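Local coordinates for coenzyme A transferase (Yersinia pestis, PDB 3QLI), which probably transfers coenzyme A from an acyl-CoA thioester to a carboxylate such as acetate, at residues N205-A217 against T294-L306. Numbering follows the deposited sequence.
Sequences NHVPLIEMPVRSA and TFAMGQQEMYEYL
The Tyr303 ring has Leu209 CD1 over one face, 4.0 Å from the ring centroid in a CH-pi contact, and, from its own segment, the backbone N of Gln299 toward the rim of the opposite face. At the ring edge the phenol OH donates to Ile210 O (2.9 Å), in the plane of that carbonyl, and accepts the N-H of Gly298 (3.1 Å), so one hydroxyl ties the extended segment 205-217 to the turn ahead of helix 300-306. The Gln299 amide is gripped at its edge. Its chain bends at chi2 (87°), and NE2 reaches Met212 O at 2.9 Å in a nearly straight bond (170°) lying close to the amide plane, while Val214 CG2 packs against CD and NE2. The Glu211 carboxylate stands almost perpendicular to this amide; its OE2 takes the N-H of Gln300 (2.8 Å) from above the carboxylate plane, at the first turn of the helix. Between these side-chain bonds, Met212 N donates to Gly298 O (2.9 Å), and the Met212 side chain crosses that of Met297 at about a right angle, Met212 SD 4.1 Å from Met297 CB. A water links Leu209 N to Gln300 OE1. Met212 also touches Val242 and Met297 lies near Glu76, both coenzyme A-binding residues, as is Arg215 farther along 205-217. The contact thus fastens the extended linker between the two alpha/beta sheets to a helix start: Ile210 O, Met212 N and Met212 O, without regular strand bonding, are satisfied by Tyr303 OH, Gly298 O and Gln299 NE2, and the Glu211 charge, beside the N-terminal end of helix 300-306, is probably stabilised by the helix dipole.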
loop_
_atom_site.group_PDB
_atom_site.type_symbol
_atom_site.label_atom_id
_atom_site.label_comp_id
_atom_site.label_asym_id
_atom_site.label_seq_id
_atom_site.Cartn_x
_atom_site.Cartn_y
_atom_site.Cartn_z
ATOM N N ASN A 205 -21.497 30.680 16.183
ATOM C CA ASN A 205 -22.499 30.522 15.137
ATOM C C ASN A 205 -23.249 29.220 15.350
ATOM O O ASN A 205 -22.770 28.147 14.960
ATOM C CB ASN A 205 -21.858 30.520 13.743
ATOM C CG ASN A 205 -22.894 30.557 12.632
ATOM O OD1 ASN A 205 -23.832 31.352 12.682
ATOM N ND2 ASN A 205 -22.741 29.693 11.632
ATOM N N HIS A 206 -24.426 29.317 15.965
ATOM C CA HIS A 206 -25.224 28.133 16.306
ATOM C C HIS A 206 -26.201 27.786 15.204
ATOM O O HIS A 206 -27.226 28.450 15.048
ATOM C CB HIS A 206 -25.985 28.374 17.610
ATOM C CG HIS A 206 -25.118 28.882 18.721
ATOM N ND1 HIS A 206 -24.159 28.100 19.329
ATOM C CD2 HIS A 206 -25.063 30.089 19.331
ATOM C CE1 HIS A 206 -23.547 28.804 20.265
ATOM N NE2 HIS A 206 -24.077 30.015 20.287
ATOM N N VAL A 207 -25.879 26.745 14.436
ATOM C CA VAL A 207 -26.718 26.295 13.333
ATOM C C VAL A 207 -26.577 24.789 13.223
ATOM O O VAL A 207 -25.539 24.234 13.570
ATOM C CB VAL A 207 -26.310 26.932 11.987
ATOM C CG1 VAL A 207 -26.563 28.441 12.001
ATOM C CG2 VAL A 207 -24.845 26.630 11.678
ATOM N N PRO A 208 -27.626 24.112 12.762
ATOM C CA PRO A 208 -27.505 22.653 12.704
ATOM C C PRO A 208 -26.339 22.230 11.811
ATOM O O PRO A 208 -26.004 22.925 10.851
ATOM C CB PRO A 208 -28.841 22.218 12.103
ATOM C CG PRO A 208 -29.808 23.320 12.538
ATOM C CD PRO A 208 -28.993 24.582 12.461
ATOM N N LEU A 209 -25.723 21.099 12.126
ATOM C CA LEU A 209 -24.624 20.601 11.305
ATOM C C LEU A 209 -25.141 20.130 9.949
ATOM O O LEU A 209 -26.268 19.659 9.845
ATOM C CB LEU A 209 -23.929 19.434 12.009
ATOM C CG LEU A 209 -23.302 19.706 13.378
ATOM C CD1 LEU A 209 -22.567 18.456 13.882
ATOM C CD2 LEU A 209 -22.371 20.901 13.348
ATOM N N ILE A 210 -24.322 20.240 8.910
ATOM C CA ILE A 210 -24.723 19.733 7.602
ATOM C C ILE A 210 -24.853 18.215 7.638
ATOM O O ILE A 210 -24.094 17.518 8.322
ATOM C CB ILE A 210 -23.752 20.151 6.471
ATOM C CG1 ILE A 210 -24.418 19.953 5.107
ATOM C CG2 ILE A 210 -22.417 19.390 6.565
ATOM C CD1 ILE A 210 -23.525 20.293 3.925
ATOM N N GLU A 211 -25.822 17.705 6.893
ATOM C CA GLU A 211 -26.137 16.291 6.956
ATOM C C GLU A 211 -25.699 15.589 5.699
ATOM O O GLU A 211 -25.690 16.171 4.618
ATOM C CB GLU A 211 -27.637 16.092 7.154
ATOM C CG GLU A 211 -28.148 16.614 8.476
ATOM C CD GLU A 211 -29.584 16.224 8.722
ATOM O OE1 GLU A 211 -30.298 15.953 7.739
ATOM O OE2 GLU A 211 -29.999 16.185 9.896
ATOM N N MET A 212 -25.319 14.332 5.849
ATOM C CA MET A 212 -25.171 13.470 4.707
ATOM C C MET A 212 -26.594 13.141 4.281
ATOM O O MET A 212 -27.398 12.701 5.105
ATOM C CB MET A 212 -24.427 12.209 5.129
ATOM C CG MET A 212 -24.024 11.305 4.006
ATOM S SD MET A 212 -22.879 10.078 4.649
ATOM C CE MET A 212 -23.865 9.280 5.924
ATOM N N PRO A 213 -26.928 13.382 3.005
ATOM C CA PRO A 213 -28.275 13.055 2.523
ATOM C C PRO A 213 -28.556 11.561 2.642
ATOM O O PRO A 213 -27.674 10.752 2.353
ATOM C CB PRO A 213 -28.228 13.460 1.043
ATOM C CG PRO A 213 -26.766 13.423 0.687
ATOM C CD PRO A 213 -26.064 13.900 1.928
ATOM N N VAL A 214 -29.759 11.211 3.089
ATOM C CA VAL A 214 -30.201 9.826 3.131
ATOM C C VAL A 214 -30.628 9.417 1.724
ATOM O O VAL A 214 -31.509 10.046 1.131
ATOM C CB VAL A 214 -31.390 9.651 4.103
ATOM C CG1 VAL A 214 -32.019 8.271 3.955
ATOM C CG2 VAL A 214 -30.948 9.902 5.545
ATOM N N ARG A 215 -29.995 8.380 1.182
ATOM C CA ARG A 215 -30.308 7.925 -0.171
ATOM C C ARG A 215 -31.113 6.628 -0.162
ATOM O O ARG A 215 -30.942 5.784 0.720
ATOM C CB ARG A 215 -29.035 7.758 -1.007
ATOM C CG ARG A 215 -28.345 9.073 -1.363
ATOM C CD ARG A 215 -27.218 8.869 -2.370
ATOM N NE ARG A 215 -27.669 8.128 -3.549
ATOM C CZ ARG A 215 -28.403 8.649 -4.529
ATOM N NH1 ARG A 215 -28.780 9.921 -4.477
ATOM N NH2 ARG A 215 -28.767 7.896 -5.560
ATOM N N SER A 216 -31.999 6.485 -1.142
ATOM C CA SER A 216 -32.836 5.298 -1.252
ATOM C C SER A 216 -31.983 4.089 -1.622
ATOM O O SER A 216 -31.000 4.216 -2.352
ATOM C CB SER A 216 -33.924 5.515 -2.303
ATOM O OG SER A 216 -33.348 5.907 -3.540
ATOM N N ALA A 217 -32.352 2.922 -1.106
ATOM C CA ALA A 217 -31.641 1.694 -1.444
ATOM C C ALA A 217 -32.059 1.195 -2.821
ATOM O O ALA A 217 -33.191 1.414 -3.250
ATOM C CB ALA A 217 -31.898 0.626 -0.395
ATOM N N THR A 294 -12.394 8.221 13.153
ATOM C CA THR A 294 -11.568 9.414 12.951
ATOM C C THR A 294 -12.352 10.652 12.488
ATOM O O THR A 294 -11.955 11.774 12.784
ATOM C CB THR A 294 -10.334 9.146 12.050
ATOM O OG1 THR A 294 -9.290 10.060 12.402
ATOM C CG2 THR A 294 -10.663 9.281 10.560
ATOM N N PHE A 295 -13.460 10.453 11.781
ATOM C CA PHE A 295 -14.436 11.532 11.594
ATOM C C PHE A 295 -15.839 10.941 11.382
ATOM O O PHE A 295 -15.984 9.750 11.060
ATOM C CB PHE A 295 -13.998 12.527 10.492
ATOM C CG PHE A 295 -14.260 12.055 9.078
ATOM C CD1 PHE A 295 -15.340 12.556 8.359
ATOM C CD2 PHE A 295 -13.426 11.127 8.466
ATOM C CE1 PHE A 295 -15.594 12.138 7.059
ATOM C CE2 PHE A 295 -13.665 10.706 7.160
ATOM C CZ PHE A 295 -14.747 11.213 6.455
ATOM N N ALA A 296 -16.867 11.759 11.604
ATOM C CA ALA A 296 -18.248 11.277 11.565
ATOM C C ALA A 296 -19.082 12.057 10.560
ATOM O O ALA A 296 -18.940 13.268 10.442
ATOM C CB ALA A 296 -18.873 11.391 12.935
ATOM N N MET A 297 -19.973 11.354 9.862
ATOM C CA MET A 297 -20.915 11.982 8.930
ATOM C C MET A 297 -22.253 11.306 9.126
ATOM O O MET A 297 -22.299 10.113 9.346
ATOM C CB MET A 297 -20.462 11.778 7.476
ATOM C CG MET A 297 -19.139 12.483 7.124
ATOM S SD MET A 297 -18.808 12.502 5.342
ATOM C CE MET A 297 -18.380 10.815 5.017
ATOM N N GLY A 298 -23.344 12.057 9.062
ATOM C CA GLY A 298 -24.651 11.450 9.259
ATOM C C GLY A 298 -25.749 12.492 9.290
ATOM O O GLY A 298 -25.678 13.487 8.561
ATOM N N GLN A 299 -26.756 12.268 10.134
ATOM C CA GLN A 299 -27.858 13.215 10.289
ATOM C C GLN A 299 -27.981 13.689 11.737
ATOM O O GLN A 299 -27.279 13.194 12.621
ATOM C CB GLN A 299 -29.174 12.621 9.771
ATOM C CG GLN A 299 -29.136 12.223 8.279
ATOM C CD GLN A 299 -28.617 10.803 8.055
ATOM O OE1 GLN A 299 -28.931 9.894 8.816
ATOM N NE2 GLN A 299 -27.818 10.615 7.014
ATOM N N GLN A 300 -28.847 14.674 11.974
ATOM C CA GLN A 300 -28.908 15.315 13.284
ATOM C C GLN A 300 -29.048 14.318 14.423
ATOM O O GLN A 300 -28.440 14.483 15.483
ATOM C CB GLN A 300 -30.054 16.323 13.363
ATOM C CG GLN A 300 -30.101 17.029 14.709
ATOM C CD GLN A 300 -30.965 18.279 14.700
ATOM O OE1 GLN A 300 -30.451 19.407 14.754
ATOM N NE2 GLN A 300 -32.285 18.089 14.638
ATOM N N GLU A 301 -29.872 13.297 14.212
ATOM C CA GLU A 301 -30.101 12.307 15.255
ATOM C C GLU A 301 -28.796 11.628 15.662
ATOM O O GLU A 301 -28.560 11.380 16.842
ATOM C CB GLU A 301 -31.109 11.256 14.797
ATOM C CG GLU A 301 -30.984 9.953 15.555
ATOM C CD GLU A 301 -32.230 9.091 15.465
ATOM O OE1 GLU A 301 -32.361 8.323 14.484
ATOM O OE2 GLU A 301 -33.073 9.180 16.386
ATOM N N MET A 302 -27.951 11.314 14.686
ATOM C CA MET A 302 -26.676 10.681 14.999
ATOM C C MET A 302 -25.731 11.670 15.681
ATOM O O MET A 302 -25.042 11.321 16.640
ATOM C CB MET A 302 -26.005 10.117 13.745
ATOM C CG MET A 302 -24.701 9.401 14.063
ATOM S SD MET A 302 -23.610 9.223 12.641
ATOM C CE MET A 302 -22.849 10.839 12.629
ATOM N N TYR A 303 -25.681 12.903 15.180
ATOM C CA TYR A 303 -24.809 13.907 15.787
ATOM C C TYR A 303 -25.145 14.149 17.269
ATOM O O TYR A 303 -24.243 14.248 18.118
ATOM C CB TYR A 303 -24.868 15.232 15.013
ATOM C CG TYR A 303 -24.396 15.175 13.570
ATOM C CD1 TYR A 303 -23.218 14.524 13.221
ATOM C CD2 TYR A 303 -25.127 15.799 12.554
ATOM C CE1 TYR A 303 -22.781 14.487 11.896
ATOM C CE2 TYR A 303 -24.704 15.761 11.227
ATOM C CZ TYR A 303 -23.530 15.106 10.906
ATOM O OH TYR A 303 -23.097 15.079 9.596
ATOM N N GLU A 304 -26.436 14.269 17.579
ATOM C CA GLU A 304 -26.874 14.495 18.956
ATOM C C GLU A 304 -26.458 13.342 19.857
ATOM O O GLU A 304 -26.045 13.542 21.007
ATOM C CB GLU A 304 -28.391 14.692 19.019
ATOM C CG GLU A 304 -28.871 15.983 18.370
ATOM C CD GLU A 304 -30.382 16.021 18.147
ATOM O OE1 GLU A 304 -30.904 17.114 17.827
ATOM O OE2 GLU A 304 -31.046 14.962 18.279
ATOM N N TYR A 305 -26.563 12.134 19.322
ATOM C CA TYR A 305 -26.228 10.930 20.071
ATOM C C TYR A 305 -24.751 10.864 20.496
ATOM O O TYR A 305 -24.425 10.273 21.523
ATOM C CB TYR A 305 -26.615 9.675 19.275
ATOM C CG TYR A 305 -26.407 8.400 20.062
ATOM C CD1 TYR A 305 -27.308 8.021 21.059
ATOM C CD2 TYR A 305 -25.313 7.578 19.819
ATOM C CE1 TYR A 305 -27.120 6.857 21.791
ATOM C CE2 TYR A 305 -25.116 6.416 20.547
ATOM C CZ TYR A 305 -26.026 6.061 21.531
ATOM O OH TYR A 305 -25.836 4.902 22.257
ATOM N N LEU A 306 -23.860 11.477 19.723
ATOM C CA LEU A 306 -22.429 11.417 20.037
ATOM C C LEU A 306 -22.082 12.256 21.242
ATOM O O LEU A 306 -21.046 12.055 21.859
ATOM C CB LEU A 306 -21.583 11.902 18.855
ATOM C CG LEU A 306 -21.921 11.271 17.506
ATOM C CD1 LEU A 306 -21.000 11.858 16.431
ATOM C CD2 LEU A 306 -21.795 9.755 17.579
HETATM O O HOH W 1 -27.310 19.353 13.981
#